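Local coordinates for EGF family domain-containing protein (Toxoplasma gondii, PDB 4Z80), which probably takes part in host-cell invasion by the parasite, binding a peptide of the rhoptry-neck protein TgRON2L1 in a complex related to the moving junction, at residues T8-M16 / D459-P467; M63-Y71 / Q170-F178. All blocks are in the same frame, centred on the assembly; numbering follows the deposited sequence.

Contact 1: residues T8-M16 / D459-P467; sequences TSTSRATYM and DPDSIAVLP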
# COMPACT_ATOMS: atom_id res chain seq x y z
N THR A 8 8.71 -29.81 19.96
CA THR A 8 7.56 -29.49 19.14
C THR A 8 6.77 -28.32 19.72
O THR A 8 6.28 -27.49 18.97
CB THR A 8 6.62 -30.69 18.99
OG1 THR A 8 6.34 -31.24 20.28
CG2 THR A 8 7.25 -31.75 18.10
N SER A 9 6.66 -28.23 21.05
CA SER A 9 5.90 -27.15 21.66
C SER A 9 6.53 -25.79 21.34
O SER A 9 5.82 -24.82 21.05
CB SER A 9 5.78 -27.34 23.18
OG SER A 9 7.03 -27.16 23.82
N THR A 10 7.86 -25.72 21.39
CA THR A 10 8.58 -24.50 21.04
C THR A 10 8.42 -24.18 19.55
O THR A 10 8.18 -23.04 19.17
CB THR A 10 10.07 -24.62 21.39
OG1 THR A 10 10.20 -24.79 22.81
CG2 THR A 10 10.84 -23.37 20.97
N SER A 11 8.55 -25.20 18.71
CA SER A 11 8.39 -24.99 17.28
C SER A 11 6.98 -24.54 16.93
O SER A 11 6.79 -23.72 16.04
CB SER A 11 8.73 -26.27 16.52
OG SER A 11 10.12 -26.53 16.60
N ARG A 12 6.00 -25.09 17.64
CA ARG A 12 4.61 -24.71 17.44
C ARG A 12 4.40 -23.24 17.79
O ARG A 12 3.75 -22.51 17.04
CB ARG A 12 3.68 -25.60 18.27
CG ARG A 12 2.21 -25.20 18.23
CD ARG A 12 1.32 -26.24 18.88
NE ARG A 12 1.59 -27.56 18.31
CZ ARG A 12 2.25 -28.54 18.92
NH1 ARG A 12 2.68 -28.41 20.17
NH2 ARG A 12 2.45 -29.69 18.28
N ALA A 13 4.94 -22.82 18.92
CA ALA A 13 4.81 -21.43 19.34
C ALA A 13 5.48 -20.49 18.33
O ALA A 13 4.93 -19.44 17.99
CB ALA A 13 5.41 -21.23 20.73
N THR A 14 6.65 -20.88 17.84
CA THR A 14 7.36 -20.07 16.86
C THR A 14 6.54 -19.91 15.58
O THR A 14 6.45 -18.81 15.03
CB THR A 14 8.73 -20.68 16.52
OG1 THR A 14 9.58 -20.58 17.68
CG2 THR A 14 9.40 -19.97 15.36
N TYR A 15 5.93 -21.00 15.12
CA TYR A 15 5.09 -20.95 13.94
C TYR A 15 3.84 -20.10 14.18
O TYR A 15 3.50 -19.24 13.36
CB TYR A 15 4.68 -22.37 13.49
CG TYR A 15 3.61 -22.37 12.41
CD1 TYR A 15 3.94 -22.07 11.09
CD2 TYR A 15 2.29 -22.64 12.71
CE1 TYR A 15 2.96 -22.06 10.10
CE2 TYR A 15 1.31 -22.64 11.73
CZ TYR A 15 1.65 -22.34 10.43
OH TYR A 15 0.66 -22.33 9.47
N MET A 16 3.16 -20.32 15.30
CA MET A 16 1.88 -19.65 15.56
C MET A 16 2.03 -18.16 15.80
O MET A 16 1.05 -17.42 15.72
CB MET A 16 1.17 -20.31 16.74
CG MET A 16 0.60 -21.69 16.42
SD MET A 16 -0.64 -21.70 15.12
CE MET A 16 -1.96 -20.76 15.89
N ASP A 459 -3.68 -25.75 3.78
CA ASP A 459 -3.38 -26.23 5.12
C ASP A 459 -2.42 -25.32 5.86
O ASP A 459 -1.55 -24.71 5.25
CB ASP A 459 -2.77 -27.62 5.05
CG ASP A 459 -3.68 -28.62 4.40
OD1 ASP A 459 -4.83 -28.77 4.87
OD2 ASP A 459 -3.24 -29.26 3.42
N PRO A 460 -2.56 -25.25 7.18
CA PRO A 460 -1.48 -24.68 7.99
C PRO A 460 -0.32 -25.66 8.04
O PRO A 460 -0.48 -26.80 7.62
CB PRO A 460 -2.12 -24.53 9.37
CG PRO A 460 -3.07 -25.69 9.42
CD PRO A 460 -3.61 -25.85 8.02
N ASP A 461 0.82 -25.23 8.55
CA ASP A 461 1.88 -26.17 8.91
C ASP A 461 1.33 -27.14 9.96
O ASP A 461 0.71 -26.72 10.94
CB ASP A 461 3.10 -25.41 9.43
CG ASP A 461 4.34 -26.28 9.53
OD1 ASP A 461 4.28 -27.36 10.16
OD2 ASP A 461 5.38 -25.88 8.97
N SER A 462 1.55 -28.43 9.76
CA SER A 462 1.01 -29.44 10.67
C SER A 462 1.55 -29.32 12.10
O SER A 462 0.95 -29.86 13.03
CB SER A 462 1.30 -30.85 10.12
OG SER A 462 2.68 -31.08 9.98
N ILE A 463 2.65 -28.60 12.29
CA ILE A 463 3.17 -28.33 13.63
C ILE A 463 2.12 -27.64 14.52
O ILE A 463 2.13 -27.79 15.74
CB ILE A 463 4.44 -27.46 13.58
CG1 ILE A 463 5.15 -27.41 14.94
CG2 ILE A 463 4.13 -26.04 13.13
CD1 ILE A 463 5.56 -28.76 15.50
N ALA A 464 1.21 -26.92 13.88
CA ALA A 464 0.17 -26.17 14.61
C ALA A 464 -0.96 -27.04 15.16
O ALA A 464 -1.65 -26.64 16.10
CB ALA A 464 -0.43 -25.12 13.71
N VAL A 465 -1.15 -28.22 14.57
CA VAL A 465 -2.35 -29.00 14.80
C VAL A 465 -2.16 -29.99 15.95
O VAL A 465 -1.17 -30.73 15.99
CB VAL A 465 -2.77 -29.73 13.50
CG1 VAL A 465 -3.99 -30.59 13.72
CG2 VAL A 465 -3.05 -28.72 12.40
N LEU A 466 -3.10 -29.97 16.89
CA LEU A 466 -3.12 -30.90 18.01
C LEU A 466 -4.50 -31.54 18.12
O LEU A 466 -5.49 -30.95 17.69
CB LEU A 466 -2.77 -30.20 19.33
CG LEU A 466 -1.34 -29.70 19.50
CD1 LEU A 466 -1.23 -28.84 20.76
CD2 LEU A 466 -0.37 -30.87 19.57
N PRO A 467 -4.57 -32.74 18.70
CA PRO A 467 -5.88 -33.34 18.95
C PRO A 467 -6.70 -32.48 19.91
O PRO A 467 -6.13 -31.84 20.80
CB PRO A 467 -5.54 -34.70 19.58
CG PRO A 467 -4.14 -34.57 20.08
CD PRO A 467 -3.46 -33.59 19.18
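The hydroxyl of Y15 serves here as an acceptor for the main chain: the amide N of D461 donates to Y15 OH at 3.0 Å, in a fairly straight bond. The same aspartate presents its methylene, not its carboxylate, to the ring, and D461 CB sits over one face, 3.7 Å from the centroid, as a CH-pi contact. Its acid end turns back on its own chain, where OD1 accepts from I463 N in an Asx turn that leads into the short 3-10 turn 462-464. A long aromatic side chain with a polar end suits this place, because its oxygen meets the backbone while the ring packs on A464 CB (3.6 Å from Y15 CE2) and on the CG2 branch of I463.

One helical turn earlier, R12 starts with CG anti to its backbone N (chi1 174°) and bends at chi3, which carries the guanidinium past I463. R12 NE donates to I463 O at 2.6 Å in a bent bond (132° at the hydrogen), the oxygen tilted out of the guanidinium plane. L466 CD2, 3.3 Å from R12 NH2, and T8 O lie over opposite faces of that group, both toward its rim. I463 CG1 and CD1 run beneath the helix backbone from R12 to T8, and M16 SD rests on A464 CB. Beyond, A464 and L466 bond through their backbones to L437. The chemistry implies that helix 8-16 is held against 459-467 by hydrogen bonds to main-chain groups and by apolar contacts, without a salt bridge between them.

Contact 2: residues M63-Y71 / Q170-F178; sequences MYDSSAQAY and QDMVTDKEF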
# COMPACT_ATOMS: atom_id res chain seq x y z
N MET A 63 2.59 10.97 10.32
CA MET A 63 3.61 11.13 9.31
C MET A 63 4.97 11.33 9.98
O MET A 63 5.13 12.17 10.87
CB MET A 63 3.28 12.31 8.39
CG MET A 63 4.37 12.63 7.37
SD MET A 63 4.79 11.27 6.25
CE MET A 63 3.37 11.27 5.16
N TYR A 64 5.93 10.52 9.55
CA TYR A 64 7.28 10.54 10.08
C TYR A 64 8.21 10.93 8.95
O TYR A 64 8.26 10.25 7.92
CB TYR A 64 7.66 9.17 10.64
CG TYR A 64 9.07 9.06 11.14
CD1 TYR A 64 9.41 9.52 12.40
CD2 TYR A 64 10.05 8.46 10.37
CE1 TYR A 64 10.70 9.40 12.88
CE2 TYR A 64 11.35 8.34 10.84
CZ TYR A 64 11.67 8.81 12.09
OH TYR A 64 12.95 8.69 12.56
N ASP A 65 8.94 12.02 9.13
CA ASP A 65 9.87 12.50 8.12
C ASP A 65 11.23 12.78 8.76
O ASP A 65 11.41 13.78 9.46
CB ASP A 65 9.33 13.74 7.42
CG ASP A 65 10.09 14.06 6.14
OD1 ASP A 65 11.29 13.75 6.08
OD2 ASP A 65 9.48 14.61 5.20
N SER A 66 12.18 11.89 8.52
CA SER A 66 13.53 12.02 9.06
C SER A 66 14.52 12.45 7.99
O SER A 66 15.72 12.23 8.11
CB SER A 66 13.98 10.70 9.70
OG SER A 66 13.92 9.64 8.77
N SER A 67 14.02 13.08 6.92
CA SER A 67 14.90 13.78 6.01
C SER A 67 15.49 14.96 6.79
O SER A 67 14.95 15.36 7.82
CB SER A 67 14.16 14.25 4.74
OG SER A 67 13.17 15.23 5.04
N ALA A 68 16.60 15.50 6.31
CA ALA A 68 17.25 16.60 7.00
C ALA A 68 16.30 17.79 7.17
O ALA A 68 16.34 18.48 8.19
CB ALA A 68 18.49 17.02 6.25
N GLN A 69 15.45 18.02 6.17
CA GLN A 69 14.50 19.14 6.21
C GLN A 69 13.16 18.78 6.86
O GLN A 69 12.36 19.67 7.15
CB GLN A 69 14.25 19.68 4.80
CG GLN A 69 15.50 20.17 4.09
CD GLN A 69 16.31 21.12 4.93
OE1 GLN A 69 15.77 22.05 5.53
NE2 GLN A 69 17.61 20.88 5.01
N ALA A 70 12.92 17.49 7.07
CA ALA A 70 11.68 17.01 7.68
C ALA A 70 10.45 17.60 6.98
O ALA A 70 9.48 17.98 7.63
CB ALA A 70 11.66 17.35 9.18
N TYR A 71 10.50 17.64 5.65
CA TYR A 71 9.49 18.33 4.84
C TYR A 71 8.05 18.04 5.23
O TYR A 71 7.27 18.95 5.45
CB TYR A 71 9.65 17.95 3.36
CG TYR A 71 10.99 18.31 2.74
CD1 TYR A 71 11.30 19.62 2.43
CD2 TYR A 71 11.91 17.32 2.44
CE1 TYR A 71 12.51 19.95 1.85
CE2 TYR A 71 13.13 17.64 1.86
CZ TYR A 71 13.42 18.96 1.56
OH TYR A 71 14.62 19.27 0.98
N GLN A 170 21.44 15.81 -0.81
CA GLN A 170 20.84 16.70 0.18
C GLN A 170 19.52 16.18 0.74
O GLN A 170 19.13 16.55 1.85
CB GLN A 170 20.56 18.10 -0.40
CG GLN A 170 21.50 18.57 -1.49
CD GLN A 170 22.58 19.46 -0.95
OE1 GLN A 170 23.20 19.16 0.07
NE2 GLN A 170 22.82 20.57 -1.64
N ASP A 171 18.81 15.36 -0.04
CA ASP A 171 17.52 14.82 0.40
C ASP A 171 17.58 13.34 0.71
O ASP A 171 17.14 12.92 1.77
CB ASP A 171 16.43 15.09 -0.64
CG ASP A 171 15.83 16.48 -0.54
OD1 ASP A 171 16.10 17.20 0.45
OD2 ASP A 171 15.06 16.87 -1.44
N MET A 172 18.11 12.53 -0.20
CA MET A 172 18.08 11.09 -0.02
C MET A 172 19.12 10.57 0.98
O MET A 172 18.74 9.98 1.99
CB MET A 172 18.27 10.40 -1.37
CG MET A 172 17.05 10.53 -2.27
SD MET A 172 17.37 9.89 -3.92
CE MET A 172 15.72 9.76 -4.58
N VAL A 173 20.41 10.80 0.74
CA VAL A 173 21.42 10.13 1.56
C VAL A 173 21.41 10.55 3.02
O VAL A 173 21.79 9.77 3.90
CB VAL A 173 22.85 10.35 1.00
CG1 VAL A 173 22.98 9.75 -0.37
CG2 VAL A 173 23.21 11.81 1.00
N THR A 174 20.96 11.77 3.30
CA THR A 174 20.91 12.28 4.66
C THR A 174 19.53 12.06 5.32
O THR A 174 19.26 12.59 6.40
CB THR A 174 21.26 13.78 4.71
OG1 THR A 174 20.40 14.51 3.83
CG2 THR A 174 22.71 14.00 4.28
N ASP A 175 18.68 11.28 4.66
CA ASP A 175 17.40 10.85 5.21
C ASP A 175 17.62 9.58 6.02
O ASP A 175 18.12 8.59 5.48
CB ASP A 175 16.40 10.61 4.07
CG ASP A 175 14.97 10.34 4.55
OD1 ASP A 175 14.77 9.82 5.67
OD2 ASP A 175 14.05 10.63 3.76
N LYS A 176 17.25 9.59 7.29
CA LYS A 176 17.53 8.45 8.16
C LYS A 176 16.75 7.19 7.78
O LYS A 176 17.09 6.09 8.22
CB LYS A 176 17.25 8.84 9.62
CG LYS A 176 18.14 9.98 10.09
CD LYS A 176 18.08 10.18 11.60
CE LYS A 176 19.05 11.27 12.03
NZ LYS A 176 19.18 11.38 13.51
N GLU A 177 15.74 7.33 6.92
CA GLU A 177 15.00 6.17 6.43
C GLU A 177 15.54 5.64 5.10
O GLU A 177 15.14 4.57 4.64
CB GLU A 177 13.51 6.51 6.27
CG GLU A 177 12.81 6.66 7.61
CD GLU A 177 11.32 6.42 7.51
OE1 GLU A 177 10.62 7.26 6.91
OE2 GLU A 177 10.85 5.38 8.02
N PHE A 178 16.43 6.40 4.47
CA PHE A 178 17.00 6.00 3.19
C PHE A 178 18.24 5.15 3.41
O PHE A 178 18.99 5.39 4.35
CB PHE A 178 17.34 7.24 2.36
CG PHE A 178 17.76 6.93 0.94
CD1 PHE A 178 16.82 6.82 -0.06
CD2 PHE A 178 19.10 6.78 0.61
CE1 PHE A 178 17.18 6.56 -1.36
CE2 PHE A 178 19.48 6.51 -0.70
CZ PHE A 178 18.52 6.40 -1.68
O HOH W 1 7.95 7.69 7.27
O HOH W 2 18.04 13.43 8.92
O HOH W 3 17.62 14.42 3.82
O HOH W 4 16.31 16.99 3.39
O HOH W 5 19.06 18.81 3.36
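Y64 meets the side chain of E177 at the edge of its ring, CD2 lying 3.7 Å from E177 OE1, with ring and carboxylate almost perpendicular (86°). The weakly positive C-H groups there can probably favour an acid, though the contact is loose; a water bridges Y64 O to E177 OE1. R276 makes a salt bridge to OE1, while H335 NE2 and the amide N of W30 bond to OE2.

D65 then acts within its own loop: OD1 accepts from S67 N (2.9 Å), which makes an Asx turn, and also from S67 OG, so two donors grip one oxygen. S66 makes the direct backbone link, K176 N donating to S66 O at 3.2 Å from well above the carbonyl plane. A second water joins S66 O to T174 O. A small serine suits this close approach, its OG lying 3.4 Å from E177 CG and beside K176 CB. S67 packs its CB against the carboxylate of D175, which is itself held by H264 and R276.

At A68 the side chain is a bare methyl, 4.0 Å from T174 OG1, and a water lies between its amide N, D171 O and T174 OG1. Another lies between Q69 N and D171 OD1, and a third bridges Q69 NE2 to Q170 O.

Y71 OH donates to the syn lone pair of D171 OD1 at 2.6 Å, in the plane of the ring. Q10 N of the peptide chain bonds to D171 OD2, and N9 of that chain packs on Y71 and D171; the bond from Y71 is consistent with holding the carboxylate in position for the peptide. D65 and D175 (OD1 accepting from E177 N) each shape their own segment with an Asx turn, and waters bridge the two where Y71, Q170 and D171 touch the bound RON2-type peptide of this AMA-family protein.

The two contacts stand well apart in the chain, their centres about 42 Å from each other and their nearest atoms about 26 Å. Along the sequence the order is 8-16, 63-71, 170-178 and 459-467, so contact 1 joins regions near the two ends of the modelled chain. Contact 2, between them in sequence, joins a loop after strand 60-62 to the last part of helix 165-172 and the loop beyond, beside strands 27-30 and 89-91. No helix or strand is shared. Contact 1 sits beside strands 363-366 and 436-440, which the disulfide C364-C436 links. The bound peptide touches contact 2 alone, which separates the joining of the modelled ends from the ligand-binding region.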